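Local coordinates for omega transaminase (Pseudomonas sp., PDB 5LHA), which transfers amino groups between amines and keto compounds as a pyridoxal phosphate-dependent transaminase, here with pyridoxamine phosphate bound, at residues Ala40-Thr48 with Val65-Ser73; Leu402-Ala413 with Arg424-Leu432. All blocks are in the same frame, centred on the assembly; numbering follows the deposited sequence.

Contact 1 of 2, residues Ala40-Thr48 with Val65-Ser73; sequences ARGDGNYIT and VNIGHNRAS
The beta hairpin of strands 37-43 and 46-49 turns at G44, and this is where it meets H69 in the loop leading to helix 72-85. G44 and H69 make a single antiparallel bridge, a hydrogen-bonded pair. G44 N donates to H69 O at 3.0 Å from well above that carbonyl's plane; H69 N answers on a lone pair of G44 O, though its modelled length of 2.5 Å is doubtfully short. The H69 ring is sandwiched. G42 CA lies over one face, a CH-pi contact 4.2 Å from the ring centroid, and V65 CG1 sits 3.7 Å above the plane on the opposite face. With CG anti to its own carbonyl carbon (chi1 -60°), the imidazole extends toward strand 46-49, where I47 CG2 comes obliquely to within 3.4 Å of H69 NE2. That nitrogen is hydrogen-bonded to D57 OD2 on strand 54-57, which, with both faces covered, should hold the ring's rotation. G42 has no CB, which leaves room for the ring: a CB there would run into H69 CG. Beside the bridge, N70 ND2 donates to D43 OD1 at 3.0 Å in a nearly straight bond (171°), within the amide's own plane, while carboxylate and amide planes stand 75° apart. The other end of the amide, N70 OD1, accepts from K75. The second subunit closes in here too, its Y87 packing on H69 and its L82 on N70. The type II' turn from D43 to Y46, with G44 at positive phi in its first central place, is a characteristic closure of a tight two-residue beta hairpin.

Contact 2 of 2, residues Leu402-Ala413 with Arg424-Leu432; sequences LDPAAGQPSRIA and RPIGNKIIL
P409 and P425 face each other with their CB atoms 4.4 Å apart, at the middle of an apolar seam between helix 408-418 and the hairpin of strands 421-426 and 429-432. One turn further along the helix, A413 CB lies 3.8 Å from P425 CD, and P425 CG also approaches S410 CA. I412 CG2 only grazes I430 CD1; it also packs on A453, F454 and C457 of helix 440-457 and on L392.

A second set of contacts puts side-chain carbons against backbone. P404 CG rests 3.5 Å from G427 CA, and P409 CG meets G427 O. I430 CD1 reaches P409 O at 3.5 Å. P404 and P409 both pack on the G427 backbone in the turn of the hairpin, a type II' turn from I426 to K429 with G427, at positive phi, in its first inner position. Helix segment 408-413 runs antiparallel to strand segment 424-426 (174°), their axes 8.0 Å apart: it is one of the helices laid on a face of the sheet in the smaller domain of a fold type I aminotransferase.

Polar groups do not join the two segments by any hydrogen bond. N428 spends its polar end away from L402: its CB presses on L402 O at 3.3 Å, while CG, set between the backbone N and the carbonyl carbon (chi1 73°), turns the amide so that ND2 donates to L392 O on strand 387-393 and OD1 accepts from K429 NZ. Replacing N428 with an alanine would probably leave L392 O without this donor and free the K429 ammonium to swing. On the opposite segment, D403 OD1 accepts from A405 N in an Asx turn that starts the 3-10 segment 404-406.

Overall arrangement
Contact 1 and contact 2 do not touch: their centres are 25 Å apart and their nearest atoms about 10 Å. What joins them is one mixed sheet, in which strand 54-57 lies between the hairpin of contact 1 and strand 421-426 of contact 2, and each contact is centred 20 Å from the centre of the chain. Neither includes a residue of the pyridoxamine phosphate pocket, of which D264 ends strand 260-264 of the other large sheet and K293 comes just after its strand 288-291. Y299, six residues after K293, hydrogen-bonds to G68 and R71 of contact 1. Both contacts also meet the second subunit, contact 2 through R424 packing on its F91.

Contact 1 of 2, residues Ala40-Thr48 with Val65-Ser73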
loop_
_atom_site.group_PDB
_atom_site.type_symbol
_atom_site.label_atom_id
_atom_site.label_comp_id
_atom_site.label_asym_id
_atom_site.label_seq_id
_atom_site.Cartn_x
_atom_site.Cartn_y
_atom_site.Cartn_z
ATOM N N ALA A 40 -40.701 -17.261 -6.894
ATOM C CA ALA A 40 -40.919 -17.975 -8.145
ATOM C C ALA A 40 -41.209 -17.062 -9.324
ATOM O O ALA A 40 -40.653 -17.262 -10.409
ATOM C CB ALA A 40 -42.075 -18.964 -7.994
ATOM N N ARG A 41 -42.066 -16.062 -9.146
ATOM C CA ARG A 41 -42.583 -15.314 -10.279
ATOM C C ARG A 41 -42.748 -13.853 -9.869
ATOM O O ARG A 41 -42.940 -13.539 -8.693
ATOM C CB ARG A 41 -43.919 -15.929 -10.734
ATOM C CG ARG A 41 -43.756 -17.318 -11.369
ATOM C CD ARG A 41 -45.076 -17.938 -11.781
ATOM N NE ARG A 41 -45.699 -17.233 -12.896
ATOM C CZ ARG A 41 -45.400 -17.455 -14.172
ATOM N NH1 ARG A 41 -44.500 -18.374 -14.498
ATOM N NH2 ARG A 41 -46.016 -16.771 -15.123
ATOM N N GLY A 42 -42.651 -12.972 -10.846
ATOM C CA GLY A 42 -42.884 -11.555 -10.625
ATOM C C GLY A 42 -43.735 -10.979 -11.733
ATOM O O GLY A 42 -43.562 -11.316 -12.903
ATOM N N ASP A 43 -44.665 -10.108 -11.352
ATOM C CA ASP A 43 -45.496 -9.441 -12.345
ATOM C C ASP A 43 -45.938 -8.089 -11.797
ATOM O O ASP A 43 -46.477 -8.017 -10.689
ATOM C CB ASP A 43 -46.700 -10.325 -12.690
ATOM C CG ASP A 43 -47.473 -9.832 -13.879
ATOM O OD1 ASP A 43 -47.139 -10.235 -15.013
ATOM O OD2 ASP A 43 -48.402 -9.031 -13.686
ATOM N N GLY A 44 -45.709 -7.028 -12.565
ATOM C CA GLY A 44 -46.035 -5.703 -12.070
ATOM C C GLY A 44 -45.127 -5.365 -10.904
ATOM O O GLY A 44 -43.902 -5.486 -10.995
ATOM N N ASN A 45 -45.722 -4.928 -9.793
ATOM C CA ASN A 45 -44.988 -4.648 -8.566
ATOM C C ASN A 45 -45.209 -5.734 -7.511
ATOM O O ASN A 45 -44.986 -5.497 -6.317
ATOM C CB ASN A 45 -45.357 -3.263 -8.017
ATOM C CG ASN A 45 -44.967 -2.122 -8.967
ATOM O OD1 ASN A 45 -44.159 -2.308 -9.868
ATOM N ND2 ASN A 45 -45.535 -0.940 -8.753
ATOM N N TYR A 46 -45.618 -6.933 -7.933
ATOM C CA TYR A 46 -45.891 -8.041 -7.028
ATOM C C TYR A 46 -44.992 -9.222 -7.370
ATOM O O TYR A 46 -44.590 -9.403 -8.522
ATOM C CB TYR A 46 -47.370 -8.479 -7.094
ATOM C CG TYR A 46 -48.327 -7.513 -6.432
ATOM C CD1 TYR A 46 -48.789 -6.389 -7.104
ATOM C CD2 TYR A 46 -48.767 -7.725 -5.130
ATOM C CE1 TYR A 46 -49.661 -5.500 -6.495
ATOM C CE2 TYR A 46 -49.635 -6.845 -4.512
ATOM C CZ TYR A 46 -50.086 -5.731 -5.198
ATOM O OH TYR A 46 -50.958 -4.853 -4.577
ATOM N N ILE A 47 -44.642 -10.002 -6.340
ATOM C CA ILE A 47 -43.891 -11.242 -6.509
ATOM C C ILE A 47 -44.571 -12.345 -5.705
ATOM O O ILE A 47 -45.275 -12.093 -4.723
ATOM C CB ILE A 47 -42.407 -11.110 -6.093
ATOM C CG1 ILE A 47 -42.298 -10.741 -4.616
ATOM C CG2 ILE A 47 -41.715 -10.070 -6.953
ATOM C CD1 ILE A 47 -40.935 -10.276 -4.180
ATOM N N THR A 48 -44.341 -13.583 -6.137
ATOM C CA THR A 48 -44.963 -14.760 -5.547
ATOM C C THR A 48 -43.892 -15.814 -5.293
ATOM O O THR A 48 -43.066 -16.084 -6.171
ATOM C CB THR A 48 -46.063 -15.295 -6.468
ATOM O OG1 THR A 48 -46.886 -14.203 -6.891
ATOM C CG2 THR A 48 -46.945 -16.325 -5.755
ATOM N N VAL A 65 -35.865 -2.896 -9.996
ATOM C CA VAL A 65 -36.962 -3.265 -10.890
ATOM C C VAL A 65 -37.937 -2.095 -10.900
ATOM O O VAL A 65 -39.067 -2.201 -10.412
ATOM C CB VAL A 65 -37.624 -4.584 -10.447
ATOM C CG1 VAL A 65 -38.629 -5.070 -11.486
ATOM C CG2 VAL A 65 -36.573 -5.644 -10.195
ATOM N N ASN A 66 -37.493 -0.972 -11.470
ATOM C CA ASN A 66 -38.154 0.317 -11.291
ATOM C C ASN A 66 -39.357 0.506 -12.199
ATOM O O ASN A 66 -40.181 1.392 -11.937
ATOM C CB ASN A 66 -37.150 1.446 -11.510
ATOM C CG ASN A 66 -36.072 1.478 -10.437
ATOM O OD1 ASN A 66 -36.065 0.649 -9.524
ATOM N ND2 ASN A 66 -35.161 2.430 -10.540
ATOM N N ILE A 67 -39.456 -0.267 -13.283
ATOM C CA ILE A 67 -40.627 -0.233 -14.151
ATOM C C ILE A 67 -41.604 -1.361 -13.864
ATOM O O ILE A 67 -42.624 -1.473 -14.558
ATOM C CB ILE A 67 -40.223 -0.267 -15.634
ATOM C CG1 ILE A 67 -39.621 -1.633 -15.977
ATOM C CG2 ILE A 67 -39.270 0.881 -15.932
ATOM C CD1 ILE A 67 -39.251 -1.804 -17.430
ATOM N N GLY A 68 -41.300 -2.231 -12.908
ATOM C CA GLY A 68 -42.142 -3.369 -12.605
ATOM C C GLY A 68 -41.707 -4.635 -13.326
ATOM O O GLY A 68 -41.009 -4.610 -14.336
ATOM N N HIS A 69 -42.157 -5.769 -12.802
ATOM C CA HIS A 69 -41.809 -7.038 -13.418
ATOM C C HIS A 69 -42.636 -7.274 -14.678
ATOM O O HIS A 69 -43.758 -6.775 -14.817
ATOM C CB HIS A 69 -42.035 -8.203 -12.450
ATOM C CG HIS A 69 -41.231 -8.123 -11.192
ATOM N ND1 HIS A 69 -39.946 -8.613 -11.102
ATOM C CD2 HIS A 69 -41.544 -7.659 -9.959
ATOM C CE1 HIS A 69 -39.489 -8.421 -9.876
ATOM N NE2 HIS A 69 -40.440 -7.848 -9.162
ATOM N N ASN A 70 -42.051 -8.022 -15.615
ATOM C CA ASN A 70 -42.785 -8.615 -16.740
ATOM C C ASN A 70 -43.380 -7.567 -17.688
ATOM O O ASN A 70 -44.486 -7.736 -18.206
ATOM C CB ASN A 70 -43.869 -9.567 -16.236
ATOM C CG ASN A 70 -44.130 -10.712 -17.192
ATOM O OD1 ASN A 70 -43.308 -11.021 -18.048
ATOM N ND2 ASN A 70 -45.269 -11.367 -17.029
ATOM N N ARG A 71 -42.647 -6.480 -17.928
ATOM C CA ARG A 71 -43.068 -5.488 -18.921
ATOM C C ARG A 71 -42.881 -6.051 -20.331
ATOM O O ARG A 71 -41.766 -6.429 -20.712
ATOM C CB ARG A 71 -42.277 -4.192 -18.753
ATOM C CG ARG A 71 -42.551 -3.437 -17.449
ATOM C CD ARG A 71 -44.009 -2.979 -17.339
ATOM N NE ARG A 71 -44.369 -1.954 -18.315
ATOM C CZ ARG A 71 -44.359 -0.644 -18.073
ATOM N NH1 ARG A 71 -44.004 -0.179 -16.880
ATOM N NH2 ARG A 71 -44.706 0.208 -19.029
ATOM N N ALA A 72 -43.974 -6.098 -21.110
ATOM C CA ALA A 72 -43.946 -6.768 -22.411
ATOM C C ALA A 72 -42.972 -6.094 -23.373
ATOM O O ALA A 72 -42.161 -6.766 -24.019
ATOM C CB ALA A 72 -45.354 -6.816 -23.005
ATOM N N SER A 73 -43.033 -4.765 -23.478
ATOM C CA SER A 73 -42.181 -4.035 -24.422
ATOM C C SER A 73 -40.693 -4.327 -24.210
ATOM O O SER A 73 -39.932 -4.452 -25.180
ATOM C CB SER A 73 -42.456 -2.534 -24.304
ATOM O OG SER A 73 -42.121 -2.053 -23.014
#

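Contact 2 of 2, residues Leu402-Ala413 with Arg424-Leu432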
loop_
_atom_site.group_PDB
_atom_site.type_symbol
_atom_site.label_atom_id
_atom_site.label_comp_id
_atom_site.label_asym_id
_atom_site.label_seq_id
_atom_site.Cartn_x
_atom_site.Cartn_y
_atom_site.Cartn_z
ATOM N N LEU A 402 -30.501 -0.487 17.253
ATOM C CA LEU A 402 -30.739 -1.878 17.613
ATOM C C LEU A 402 -29.572 -2.736 17.143
ATOM O O LEU A 402 -28.985 -2.485 16.086
ATOM C CB LEU A 402 -32.028 -2.390 16.959
ATOM C CG LEU A 402 -33.431 -2.251 17.560
ATOM C CD1 LEU A 402 -34.439 -3.021 16.709
ATOM C CD2 LEU A 402 -33.478 -2.748 18.994
ATOM N N ASP A 403 -29.241 -3.760 17.914
ATOM C CA ASP A 403 -28.239 -4.712 17.453
ATOM C C ASP A 403 -28.914 -5.751 16.569
ATOM O O ASP A 403 -29.820 -6.455 17.036
ATOM C CB ASP A 403 -27.537 -5.403 18.612
ATOM C CG ASP A 403 -26.232 -6.068 18.189
ATOM O OD1 ASP A 403 -26.183 -6.647 17.087
ATOM O OD2 ASP A 403 -25.264 -6.047 18.976
ATOM N N PRO A 404 -28.498 -5.895 15.310
ATOM C CA PRO A 404 -29.129 -6.899 14.440
ATOM C C PRO A 404 -28.968 -8.312 14.957
ATOM O O PRO A 404 -29.809 -9.170 14.660
ATOM C CB PRO A 404 -28.419 -6.706 13.089
ATOM C CG PRO A 404 -27.670 -5.425 13.187
ATOM C CD PRO A 404 -27.466 -5.103 14.625
ATOM N N ALA A 405 -27.900 -8.589 15.711
ATOM C CA ALA A 405 -27.703 -9.936 16.231
ATOM C C ALA A 405 -28.828 -10.371 17.162
ATOM O O ALA A 405 -29.050 -11.574 17.318
ATOM C CB ALA A 405 -26.359 -10.028 16.949
ATOM N N ALA A 406 -29.547 -9.431 17.779
ATOM C CA ALA A 406 -30.731 -9.799 18.545
ATOM C C ALA A 406 -31.872 -10.268 17.646
ATOM O O ALA A 406 -32.788 -10.951 18.126
ATOM C CB ALA A 406 -31.186 -8.623 19.409
ATOM N N GLY A 407 -31.843 -9.910 16.361
ATOM C CA GLY A 407 -32.774 -10.438 15.385
ATOM C C GLY A 407 -34.120 -9.755 15.306
ATOM O O GLY A 407 -34.973 -10.202 14.527
ATOM N N GLN A 408 -34.330 -8.669 16.045
ATOM C CA GLN A 408 -35.618 -7.982 16.013
ATOM C C GLN A 408 -35.935 -7.336 14.659
ATOM O O GLN A 408 -37.089 -7.415 14.215
ATOM C CB GLN A 408 -35.704 -6.927 17.120
ATOM C CG GLN A 408 -37.081 -6.277 17.193
ATOM C CD GLN A 408 -37.262 -5.358 18.381
ATOM O OE1 GLN A 408 -36.292 -4.944 19.024
ATOM N NE2 GLN A 408 -38.512 -5.004 18.661
ATOM N N PRO A 409 -34.982 -6.675 13.981
ATOM C CA PRO A 409 -35.315 -6.092 12.668
ATOM C C PRO A 409 -35.779 -7.090 11.619
ATOM O O PRO A 409 -36.701 -6.780 10.856
ATOM C CB PRO A 409 -34.000 -5.425 12.246
ATOM C CG PRO A 409 -33.320 -5.120 13.503
ATOM C CD PRO A 409 -33.636 -6.258 14.420
ATOM N N SER A 410 -35.164 -8.271 11.529
ATOM C CA SER A 410 -35.660 -9.244 10.560
ATOM C C SER A 410 -37.009 -9.815 10.974
ATOM O O SER A 410 -37.812 -10.182 10.108
ATOM C CB SER A 410 -34.658 -10.376 10.349
ATOM O OG SER A 410 -35.143 -11.263 9.348
ATOM N N ARG A 411 -37.270 -9.918 12.282
ATOM C CA ARG A 411 -38.569 -10.414 12.728
ATOM C C ARG A 411 -39.686 -9.473 12.305
ATOM O O ARG A 411 -40.755 -9.920 11.866
ATOM C CB ARG A 411 -38.583 -10.606 14.244
ATOM C CG ARG A 411 -37.867 -11.854 14.710
ATOM C CD ARG A 411 -38.238 -12.215 16.134
ATOM N NE ARG A 411 -38.074 -11.107 17.075
ATOM C CZ ARG A 411 -36.951 -10.842 17.740
ATOM N NH1 ARG A 411 -35.875 -11.597 17.560
ATOM N NH2 ARG A 411 -36.903 -9.821 18.588
ATOM N N ILE A 412 -39.457 -8.164 12.443
ATOM C CA ILE A 412 -40.403 -7.180 11.929
ATOM C C ILE A 412 -40.568 -7.351 10.425
ATOM O O ILE A 412 -41.687 -7.321 9.898
ATOM C CB ILE A 412 -39.938 -5.761 12.306
ATOM C CG1 ILE A 412 -40.078 -5.550 13.813
ATOM C CG2 ILE A 412 -40.708 -4.713 11.534
ATOM C CD1 ILE A 412 -39.212 -4.430 14.362
ATOM N N ALA A 413 -39.457 -7.559 9.718
ATOM C CA ALA A 413 -39.515 -7.772 8.279
ATOM C C ALA A 413 -40.357 -8.992 7.930
ATOM O O ALA A 413 -41.177 -8.941 7.005
ATOM C CB ALA A 413 -38.103 -7.923 7.719
ATOM N N ARG A 424 -36.896 -4.726 3.439
ATOM C CA ARG A 424 -35.494 -5.138 3.541
ATOM C C ARG A 424 -34.822 -4.676 4.830
ATOM O O ARG A 424 -34.607 -3.462 5.015
ATOM C CB ARG A 424 -34.728 -4.607 2.329
ATOM C CG ARG A 424 -33.326 -5.162 2.164
ATOM C CD ARG A 424 -32.568 -4.390 1.098
ATOM N NE ARG A 424 -31.147 -4.734 1.065
ATOM C CZ ARG A 424 -30.239 -4.102 0.324
ATOM N NH1 ARG A 424 -30.593 -3.081 -0.451
ATOM N NH2 ARG A 424 -28.967 -4.480 0.371
ATOM N N PRO A 425 -34.458 -5.584 5.737
ATOM C CA PRO A 425 -33.633 -5.189 6.885
ATOM C C PRO A 425 -32.158 -5.155 6.504
ATOM O O PRO A 425 -31.634 -6.093 5.898
ATOM C CB PRO A 425 -33.921 -6.279 7.926
ATOM C CG PRO A 425 -34.277 -7.475 7.129
ATOM C CD PRO A 425 -34.950 -6.969 5.864
ATOM N N ILE A 426 -31.514 -4.028 6.806
ATOM C CA ILE A 426 -30.064 -3.874 6.750
ATOM C C ILE A 426 -29.630 -3.318 8.098
ATOM O O ILE A 426 -29.910 -2.152 8.409
ATOM C CB ILE A 426 -29.610 -2.942 5.620
ATOM C CG1 ILE A 426 -30.191 -3.378 4.283
ATOM C CG2 ILE A 426 -28.103 -2.915 5.541
ATOM C CD1 ILE A 426 -29.888 -2.410 3.187
ATOM N N GLY A 427 -28.932 -4.129 8.882
ATOM C CA GLY A 427 -28.558 -3.702 10.222
ATOM C C GLY A 427 -29.790 -3.416 11.066
ATOM O O GLY A 427 -30.673 -4.268 11.233
ATOM N N ASN A 428 -29.894 -2.186 11.570
ATOM C CA ASN A 428 -30.997 -1.801 12.440
ATOM C C ASN A 428 -32.068 -1.016 11.698
ATOM O O ASN A 428 -32.946 -0.426 12.337
ATOM C CB ASN A 428 -30.477 -0.977 13.616
ATOM C CG ASN A 428 -30.070 0.421 13.206
ATOM O OD1 ASN A 428 -29.156 0.607 12.408
ATOM N ND2 ASN A 428 -30.746 1.416 13.763
ATOM N N LYS A 429 -32.031 -1.023 10.367
ATOM C CA LYS A 429 -32.876 -0.166 9.551
ATOM C C LYS A 429 -33.665 -0.997 8.547
ATOM O O LYS A 429 -33.115 -1.901 7.906
ATOM C CB LYS A 429 -32.021 0.867 8.803
ATOM C CG LYS A 429 -30.962 1.536 9.672
ATOM C CD LYS A 429 -30.108 2.514 8.883
ATOM C CE LYS A 429 -29.029 3.124 9.760
ATOM N NZ LYS A 429 -28.158 2.068 10.360
ATOM N N ILE A 430 -34.950 -0.678 8.403
ATOM C CA ILE A 430 -35.802 -1.288 7.385
ATOM C C ILE A 430 -35.786 -0.387 6.159
ATOM O O ILE A 430 -36.121 0.802 6.246
ATOM C CB ILE A 430 -37.242 -1.491 7.885
ATOM C CG1 ILE A 430 -37.294 -2.180 9.250
ATOM C CG2 ILE A 430 -38.037 -2.301 6.871
ATOM C CD1 ILE A 430 -37.059 -3.675 9.198
ATOM N N ILE A 431 -35.392 -0.944 5.014
ATOM C CA ILE A 431 -35.331 -0.205 3.758
ATOM C C ILE A 431 -36.601 -0.471 2.957
ATOM O O ILE A 431 -37.000 -1.628 2.771
ATOM C CB ILE A 431 -34.081 -0.582 2.939
ATOM C CG1 ILE A 431 -32.794 -0.295 3.719
ATOM C CG2 ILE A 431 -34.089 0.116 1.591
ATOM C CD1 ILE A 431 -32.765 1.041 4.415
ATOM N N LEU A 432 -37.219 0.605 2.469
ATOM C CA LEU A 432 -38.325 0.567 1.519
ATOM C C LEU A 432 -37.810 1.097 0.185
ATOM O O LEU A 432 -37.310 2.220 0.125
ATOM C CB LEU A 432 -39.488 1.427 2.017
ATOM C CG LEU A 432 -39.877 1.280 3.492
ATOM C CD1 LEU A 432 -41.099 2.119 3.843
ATOM C CD2 LEU A 432 -40.097 -0.172 3.872
#